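HcgC (Methanococcus maripaludis S2, PDB 5O4J) catalyses the SAM-dependent C-methylation of a pyridinol, a step in biosynthesis of the iron-guanylylpyridinol cofactor of [Fe]-hydrogenase. Local coordinates at residues T12-K17 against N226-T231; G39-Q44 against L62-E67; G54-Y59 against I80-G85. One frame throughout, in Å; residues are numbered along the deposited sequence.

Contact 1: T12-K17 against N226-T231; sequences TRSKIK and NMSAIT
S14 and I230 join the ends of two neighbouring strands of the four-stranded antiparallel sheet. The backbone N of S14 gives a hydrogen bond to I230 O at 2.8 Å. R13 and T231 form the adjacent non-hydrogen-bonded antiparallel pair. Past S14 and I230 both chains leave the strand, and a separate single bridge, offset by one residue, pairs K17 with S228.

Two serine hydroxyls bond across the loops between. S14 OG sits between its own backbone N and carbonyl carbon (chi1 64°). From there it accepts the N-H of I230 at 3.1 Å and donates to I16 O at 2.8 Å. I16 O also takes an almost straight bond from A229 N, at 3.0 Å and 174°. S228 OG donates to S14 O in the carbonyl plane, at 2.8 Å. The same hydroxyl accepts from R13 NE, which lies 3.3 Å away with S228 OG near the guanidinium plane. R13 NH2 adds a weak bond to it. The R13 chain bends at chi3 to bring this edge in. M227 SD lies above one guanidinium face, offset toward its rim on the NH2 side. K17 runs extended alongside N226, the two pointing the same way. K17 NZ donates to N226 OD1 at 2.6 Å, tilted 24° from the amide carbonyl plane.

Further out, N204 ND2 bonds to T231 OG1 and donates to S228 O. K17 is the N-cap residue of helix 18-37. E243, from helix 239-251, takes the backbone N-H of K15 on OE2 and that of I16 on OE1.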
# COMPACT_ATOMS: atom_id res chain seq x y z
N THR A 12 -0.93 9.76 21.90
CA THR A 12 0.23 10.56 21.54
C THR A 12 -0.15 11.48 20.39
O THR A 12 -0.56 11.00 19.33
CB THR A 12 1.40 9.66 21.15
OG1 THR A 12 1.65 8.72 22.20
CG2 THR A 12 2.67 10.50 20.91
N ARG A 13 -0.00 12.78 20.59
CA ARG A 13 -0.17 13.76 19.53
C ARG A 13 1.19 14.16 18.99
O ARG A 13 2.14 14.38 19.75
CB ARG A 13 -0.89 15.01 20.05
CG ARG A 13 -2.34 14.78 20.48
CD ARG A 13 -2.97 16.04 21.08
NE ARG A 13 -2.42 17.27 20.50
CZ ARG A 13 -2.87 18.50 20.77
NH1 ARG A 13 -3.88 18.68 21.60
NH2 ARG A 13 -2.29 19.54 20.19
N SER A 14 1.30 14.23 17.67
CA SER A 14 2.59 14.57 17.07
C SER A 14 2.98 16.00 17.43
O SER A 14 2.14 16.90 17.52
CB SER A 14 2.56 14.40 15.55
OG SER A 14 1.64 15.27 14.89
N LYS A 15 4.28 16.19 17.66
CA LYS A 15 4.79 17.55 17.83
C LYS A 15 4.67 18.33 16.53
O LYS A 15 4.35 19.53 16.55
CB LYS A 15 6.24 17.51 18.30
CG LYS A 15 6.42 16.93 19.69
CD LYS A 15 7.89 16.70 20.00
CE LYS A 15 8.06 16.08 21.37
NZ LYS A 15 7.68 17.07 22.42
N ILE A 16 4.94 17.68 15.40
CA ILE A 16 4.79 18.33 14.11
C ILE A 16 3.32 18.67 13.87
O ILE A 16 2.45 17.79 13.95
CB ILE A 16 5.35 17.42 13.00
CG1 ILE A 16 6.88 17.44 13.04
CG2 ILE A 16 4.84 17.83 11.60
CD1 ILE A 16 7.51 16.25 12.37
N LYS A 17 3.04 19.94 13.59
CA LYS A 17 1.70 20.42 13.30
C LYS A 17 1.49 20.50 11.80
O LYS A 17 2.43 20.53 11.01
CB LYS A 17 1.47 21.80 13.92
CG LYS A 17 1.46 21.83 15.44
CD LYS A 17 1.47 23.27 15.92
CE LYS A 17 1.25 23.38 17.42
NZ LYS A 17 1.33 24.80 17.85
N ASN A 226 -2.97 24.91 13.08
CA ASN A 226 -2.22 24.91 14.34
C ASN A 226 -2.64 23.74 15.22
O ASN A 226 -3.09 23.89 16.36
CB ASN A 226 -2.43 26.24 15.06
CG ASN A 226 -1.45 26.46 16.19
OD1 ASN A 226 -0.34 25.93 16.17
ND2 ASN A 226 -1.86 27.25 17.17
N MET A 227 -2.53 22.55 14.64
CA MET A 227 -3.01 21.31 15.23
C MET A 227 -2.03 20.21 14.87
O MET A 227 -1.48 20.20 13.76
CB MET A 227 -4.42 20.96 14.71
CG MET A 227 -4.93 19.58 15.09
SD MET A 227 -4.97 19.31 16.87
CE MET A 227 -5.48 17.60 16.96
N SER A 228 -1.81 19.28 15.80
CA SER A 228 -0.95 18.13 15.55
C SER A 228 -1.39 17.44 14.27
O SER A 228 -2.58 17.22 14.04
CB SER A 228 -1.03 17.13 16.71
OG SER A 228 -0.48 17.66 17.90
N ALA A 229 -0.42 17.06 13.43
CA ALA A 229 -0.75 16.37 12.20
C ALA A 229 -1.38 15.01 12.47
O ALA A 229 -2.29 14.58 11.75
CB ALA A 229 0.48 16.21 11.30
N ILE A 230 -0.91 14.30 13.50
CA ILE A 230 -1.32 12.92 13.75
C ILE A 230 -1.52 12.70 15.23
O ILE A 230 -0.75 13.18 16.06
CB ILE A 230 -0.29 11.92 13.20
CG1 ILE A 230 -0.24 12.03 11.67
CG2 ILE A 230 -0.67 10.49 13.58
CD1 ILE A 230 0.83 11.20 11.00
N THR A 231 -2.55 11.92 15.56
CA THR A 231 -2.80 11.44 16.91
C THR A 231 -2.82 9.91 16.89
O THR A 231 -3.46 9.31 16.02
CB THR A 231 -4.11 12.01 17.46
OG1 THR A 231 -4.02 13.43 17.47
CG2 THR A 231 -4.40 11.49 18.86

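Contact 2: G39-Q44 against L62-E67; sequences GEEFKQ and LKDCEE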
# COMPACT_ATOMS: atom_id res chain seq x y z
N GLY A 39 19.94 35.25 -8.00
CA GLY A 39 20.26 36.52 -7.39
C GLY A 39 19.90 37.74 -8.20
O GLY A 39 20.28 38.85 -7.83
N GLU A 40 19.18 37.57 -9.31
CA GLU A 40 18.76 38.72 -10.10
C GLU A 40 17.82 39.61 -9.30
O GLU A 40 16.97 39.13 -8.54
CB GLU A 40 18.08 38.25 -11.40
CG GLU A 40 17.72 39.40 -12.34
CD GLU A 40 17.32 38.95 -13.74
OE1 GLU A 40 17.37 37.74 -14.03
OE2 GLU A 40 16.97 39.83 -14.56
N GLU A 41 18.00 40.91 -9.45
CA GLU A 41 17.17 41.90 -8.78
C GLU A 41 16.13 42.44 -9.75
O GLU A 41 16.39 42.57 -10.95
CB GLU A 41 18.04 43.02 -8.22
CG GLU A 41 18.89 42.58 -7.03
CD GLU A 41 19.88 43.63 -6.58
OE1 GLU A 41 19.93 44.72 -7.18
OE2 GLU A 41 20.61 43.36 -5.60
N PHE A 42 14.95 42.75 -9.22
CA PHE A 42 13.81 43.13 -10.03
C PHE A 42 13.15 44.37 -9.43
O PHE A 42 13.16 44.56 -8.21
CB PHE A 42 12.77 41.99 -10.11
CG PHE A 42 13.31 40.73 -10.73
CD1 PHE A 42 13.25 40.52 -12.10
CD2 PHE A 42 13.88 39.75 -9.94
CE1 PHE A 42 13.75 39.36 -12.66
CE2 PHE A 42 14.38 38.59 -10.49
CZ PHE A 42 14.32 38.39 -11.85
N LYS A 43 12.56 45.19 -10.30
CA LYS A 43 11.88 46.39 -9.85
C LYS A 43 10.48 46.07 -9.35
O LYS A 43 10.02 46.65 -8.36
CB LYS A 43 11.81 47.42 -10.98
CG LYS A 43 13.13 48.14 -11.23
CD LYS A 43 13.08 48.98 -12.50
CE LYS A 43 14.31 49.86 -12.63
NZ LYS A 43 15.55 49.07 -12.88
N GLN A 44 9.78 45.15 -10.02
CA GLN A 44 8.40 44.86 -9.67
C GLN A 44 8.07 43.42 -9.99
O GLN A 44 8.12 43.00 -11.15
CB GLN A 44 7.46 45.80 -10.43
CG GLN A 44 5.99 45.58 -10.11
CD GLN A 44 5.10 46.46 -10.95
OE1 GLN A 44 4.87 46.19 -12.12
NE2 GLN A 44 4.61 47.54 -10.36
N LEU A 62 11.02 39.70 -1.41
CA LEU A 62 11.25 41.07 -0.98
C LEU A 62 12.72 41.44 -0.98
O LEU A 62 13.07 42.61 -1.20
CB LEU A 62 10.65 41.28 0.41
CG LEU A 62 9.12 41.29 0.46
CD1 LEU A 62 8.65 41.17 1.88
CD2 LEU A 62 8.59 42.56 -0.18
N LYS A 63 13.61 40.48 -0.73
CA LYS A 63 15.03 40.79 -0.66
C LYS A 63 15.53 41.38 -1.97
O LYS A 63 16.17 42.43 -1.99
CB LYS A 63 15.83 39.54 -0.28
CG LYS A 63 17.34 39.76 -0.18
CD LYS A 63 18.09 38.46 -0.35
CE LYS A 63 19.58 38.70 -0.55
NZ LYS A 63 20.31 37.43 -0.79
N ASP A 64 15.23 40.71 -3.08
CA ASP A 64 15.77 41.09 -4.38
C ASP A 64 14.78 41.84 -5.26
O ASP A 64 15.18 42.30 -6.34
CB ASP A 64 16.26 39.85 -5.12
CG ASP A 64 17.49 39.23 -4.48
OD1 ASP A 64 18.17 39.94 -3.71
OD2 ASP A 64 17.78 38.05 -4.76
N CYS A 65 13.53 41.98 -4.85
CA CYS A 65 12.51 42.67 -5.63
C CYS A 65 12.09 43.92 -4.88
O CYS A 65 11.67 43.84 -3.72
CB CYS A 65 11.31 41.75 -5.88
SG CYS A 65 11.69 40.26 -6.81
N GLU A 66 12.20 45.08 -5.54
CA GLU A 66 11.88 46.35 -4.89
C GLU A 66 10.41 46.41 -4.48
O GLU A 66 10.08 46.83 -3.37
CB GLU A 66 12.22 47.51 -5.84
CG GLU A 66 13.71 47.72 -6.06
CD GLU A 66 14.00 48.86 -7.01
OE1 GLU A 66 13.23 49.85 -7.03
OE2 GLU A 66 15.01 48.78 -7.75
N GLU A 67 9.52 45.97 -5.36
CA GLU A 67 8.09 45.93 -5.09
C GLU A 67 7.57 44.54 -5.40
O GLU A 67 7.92 43.96 -6.44
CB GLU A 67 7.33 46.96 -5.92
CG GLU A 67 5.86 47.11 -5.55
CD GLU A 67 5.13 48.06 -6.49
OE1 GLU A 67 4.10 48.63 -6.07
OE2 GLU A 67 5.58 48.24 -7.64
O HOH W 1 20.91 39.66 -5.33
O HOH W 2 16.52 36.99 -6.78
O HOH W 3 19.47 42.29 -3.18
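F42 and C65 pair in parallel at the start of two adjacent strands, 42-48 and 65-72, of the seven-stranded mixed sheet. With helix 54-60 between them, these strands make a beta-alpha-beta unit of the Rossmann-like fold.

Backbone bonds set the register. F42 N donates to D64 O at 2.9 Å, and E66 N donates to F42 O at 2.9 Å. A weaker bond runs from E67 N to K43 O. Here the chain turns a corner at both K43 and E66.

Apolar contact lies on the face of F42 and C65. C65 SG approaches F42 CD2 to 3.9 Å, meeting the ring obliquely. L108 of the next strand touches both side chains.

On the face of Q44 and E67 the contact is polar. With chi1 near 180° in both (-179° for Q44, -172° for E67), the two extended chains run out side by side and bring NE2 to OE2. Q44 NE2 donates to E67 OE2 at 3.0 Å, nearly straight at 169°. The carboxylate oxygen is met from above its plane, while the bond lies close to the amide plane. Q44 NE2 also donates to S103 O, and N105 N donates to Q44 OE1.

Water carries the polar contacts of the D64 carboxylate across to residues 39-41. One water links D64 OD2 to E40 O, donating to OD2 at 2.6 Å. A second joins D64 OD1 to G39 O. A third donates to both D64 OD1 and E41 OE2, two atoms 4.6 Å apart. This water probably eases the like charges of the two carboxylates. The bonds at Q44 imply an amide fixed in rotation, with its oxygen and nitrogen told apart by their partners.

Contact 3: G54-Y59 against I80-G85; sequences GSYIAY and ILFNDG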
# COMPACT_ATOMS: atom_id res chain seq x y z
N GLY A 54 1.70 30.95 -2.14
CA GLY A 54 1.95 32.27 -2.70
C GLY A 54 2.36 33.31 -1.66
O GLY A 54 3.24 34.12 -1.91
N SER A 55 1.69 33.31 -0.51
CA SER A 55 1.97 34.30 0.52
C SER A 55 3.45 34.31 0.90
O SER A 55 4.10 35.36 0.92
CB SER A 55 1.08 34.04 1.74
OG SER A 55 1.36 34.95 2.78
N TYR A 56 4.00 33.13 1.21
CA TYR A 56 5.40 33.07 1.60
C TYR A 56 6.34 33.29 0.42
O TYR A 56 7.38 33.93 0.56
CB TYR A 56 5.73 31.73 2.27
CG TYR A 56 7.18 31.74 2.69
CD1 TYR A 56 7.59 32.50 3.77
CD2 TYR A 56 8.13 31.02 1.99
CE1 TYR A 56 8.92 32.55 4.15
CE2 TYR A 56 9.47 31.06 2.36
CZ TYR A 56 9.85 31.82 3.44
OH TYR A 56 11.18 31.86 3.82
N ILE A 57 5.99 32.75 -0.74
CA ILE A 57 6.84 32.95 -1.91
C ILE A 57 6.98 34.44 -2.21
O ILE A 57 8.08 34.94 -2.47
CB ILE A 57 6.29 32.17 -3.12
CG1 ILE A 57 6.59 30.69 -2.92
CG2 ILE A 57 6.88 32.68 -4.43
CD1 ILE A 57 5.90 29.78 -3.90
N ALA A 58 5.86 35.17 -2.17
CA ALA A 58 5.92 36.61 -2.36
C ALA A 58 6.80 37.27 -1.31
O ALA A 58 7.61 38.15 -1.62
CB ALA A 58 4.51 37.20 -2.33
N TYR A 59 6.65 36.87 -0.04
CA TYR A 59 7.51 37.41 1.00
C TYR A 59 8.98 37.14 0.70
O TYR A 59 9.84 38.01 0.91
CB TYR A 59 7.13 36.84 2.37
CG TYR A 59 7.84 37.53 3.50
CD1 TYR A 59 7.39 38.77 3.93
CD2 TYR A 59 8.95 36.98 4.12
CE1 TYR A 59 8.02 39.44 4.96
CE2 TYR A 59 9.59 37.65 5.15
CZ TYR A 59 9.11 38.88 5.56
OH TYR A 59 9.73 39.57 6.59
N ILE A 80 -4.51 36.54 4.04
CA ILE A 80 -3.51 35.48 4.13
C ILE A 80 -2.08 36.00 3.96
O ILE A 80 -1.14 35.19 3.96
CB ILE A 80 -3.81 34.34 3.14
CG1 ILE A 80 -3.26 33.01 3.68
CG2 ILE A 80 -3.23 34.60 1.74
CD1 ILE A 80 -3.89 31.77 3.04
N LEU A 81 -1.88 37.30 3.78
CA LEU A 81 -0.51 37.82 3.70
C LEU A 81 0.10 37.97 5.09
O LEU A 81 -0.59 38.23 6.08
CB LEU A 81 -0.47 39.16 2.98
CG LEU A 81 -1.10 39.24 1.59
CD1 LEU A 81 -0.78 40.58 0.96
CD2 LEU A 81 -0.68 38.09 0.69
N PHE A 82 1.43 37.82 5.14
CA PHE A 82 2.14 37.89 6.42
C PHE A 82 2.15 39.31 6.97
O PHE A 82 1.86 39.52 8.16
CB PHE A 82 3.58 37.38 6.25
CG PHE A 82 3.69 35.89 6.14
CD1 PHE A 82 3.69 35.27 4.90
CD2 PHE A 82 3.81 35.10 7.27
CE1 PHE A 82 3.80 33.90 4.79
CE2 PHE A 82 3.92 33.72 7.17
CZ PHE A 82 3.91 33.12 5.92
N ASN A 83 2.50 40.29 6.15
CA ASN A 83 2.60 41.67 6.61
C ASN A 83 2.34 42.62 5.44
O ASN A 83 2.00 42.20 4.33
CB ASN A 83 3.96 41.94 7.26
CG ASN A 83 5.13 41.71 6.33
OD1 ASN A 83 4.97 41.67 5.11
ND2 ASN A 83 6.31 41.54 6.90
N ASP A 84 2.52 43.91 5.72
CA ASP A 84 2.24 44.98 4.77
C ASP A 84 3.32 45.16 3.71
O ASP A 84 3.10 45.92 2.76
CB ASP A 84 2.04 46.29 5.53
CG ASP A 84 0.81 46.28 6.41
OD1 ASP A 84 -0.23 45.73 5.98
OD2 ASP A 84 0.88 46.82 7.54
N GLY A 85 4.49 44.52 3.85
CA GLY A 85 5.51 44.69 2.83
C GLY A 85 5.10 44.17 1.47
O GLY A 85 5.73 44.53 0.46
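S55 and I80 join the first turns of helix 54-60 to the loop between strands 65-72 and 87-90 of the Rossmann-like domain. The site borders the S-adenosyl-L-homocysteine pocket, with the I80 side chain close to those of Y51 and L52.

One hydrogen bond crosses the contact. S55 OG, anti to the backbone N (chi1 178°), donates to I80 O at 2.8 Å. The donor is tilted 21° from the carbonyl plane. With an alanine here this hydroxyl is gone, which is likely to leave I80 O without its donor and let the loop shift against the helix.

The apolar contact is between F82 and Y56. F82 CE1 packs on Y56 CB at 3.8 Å and lies near the plane of the Y56 ring, at its edge. A30 of helix 18-37 touches Y56.

Two contacts are between polar and aromatic groups. S55 OG also meets the F82 ring obliquely, 3.2 Å from F82 CD1. N83 crosses Y59 at about a right angle, although N83 is poorly ordered. Its OD1 accepts from the backbone N of G85, an Asx turn. N83 ND2 comes to the edge of the Y59 ring, 3.3 Å from Y59 CE1.

In the fold
Contacts 2 and 3 share one beta-alpha-beta unit. Contact 2 pairs strands 42-48 and 65-72, and contact 3 sets the connecting helix 54-60 against the loop after the second strand. Their segments alternate along the chain, and their centres are about 14 Å apart. They touch where L62 CD2 packs on G85 O at 3.5 Å. Contact 1 lies on the opposite side of the chain's centre from contact 2, about 37 Å between centres, and its centre is about 25 Å from that of contact 3. It encloses both in sequence: in the separate antiparallel sheet, strand 10-13 near the N-terminus pairs with late strand 230-234, before the chain returns to the mixed Rossmann-like sheet with strand 253-259.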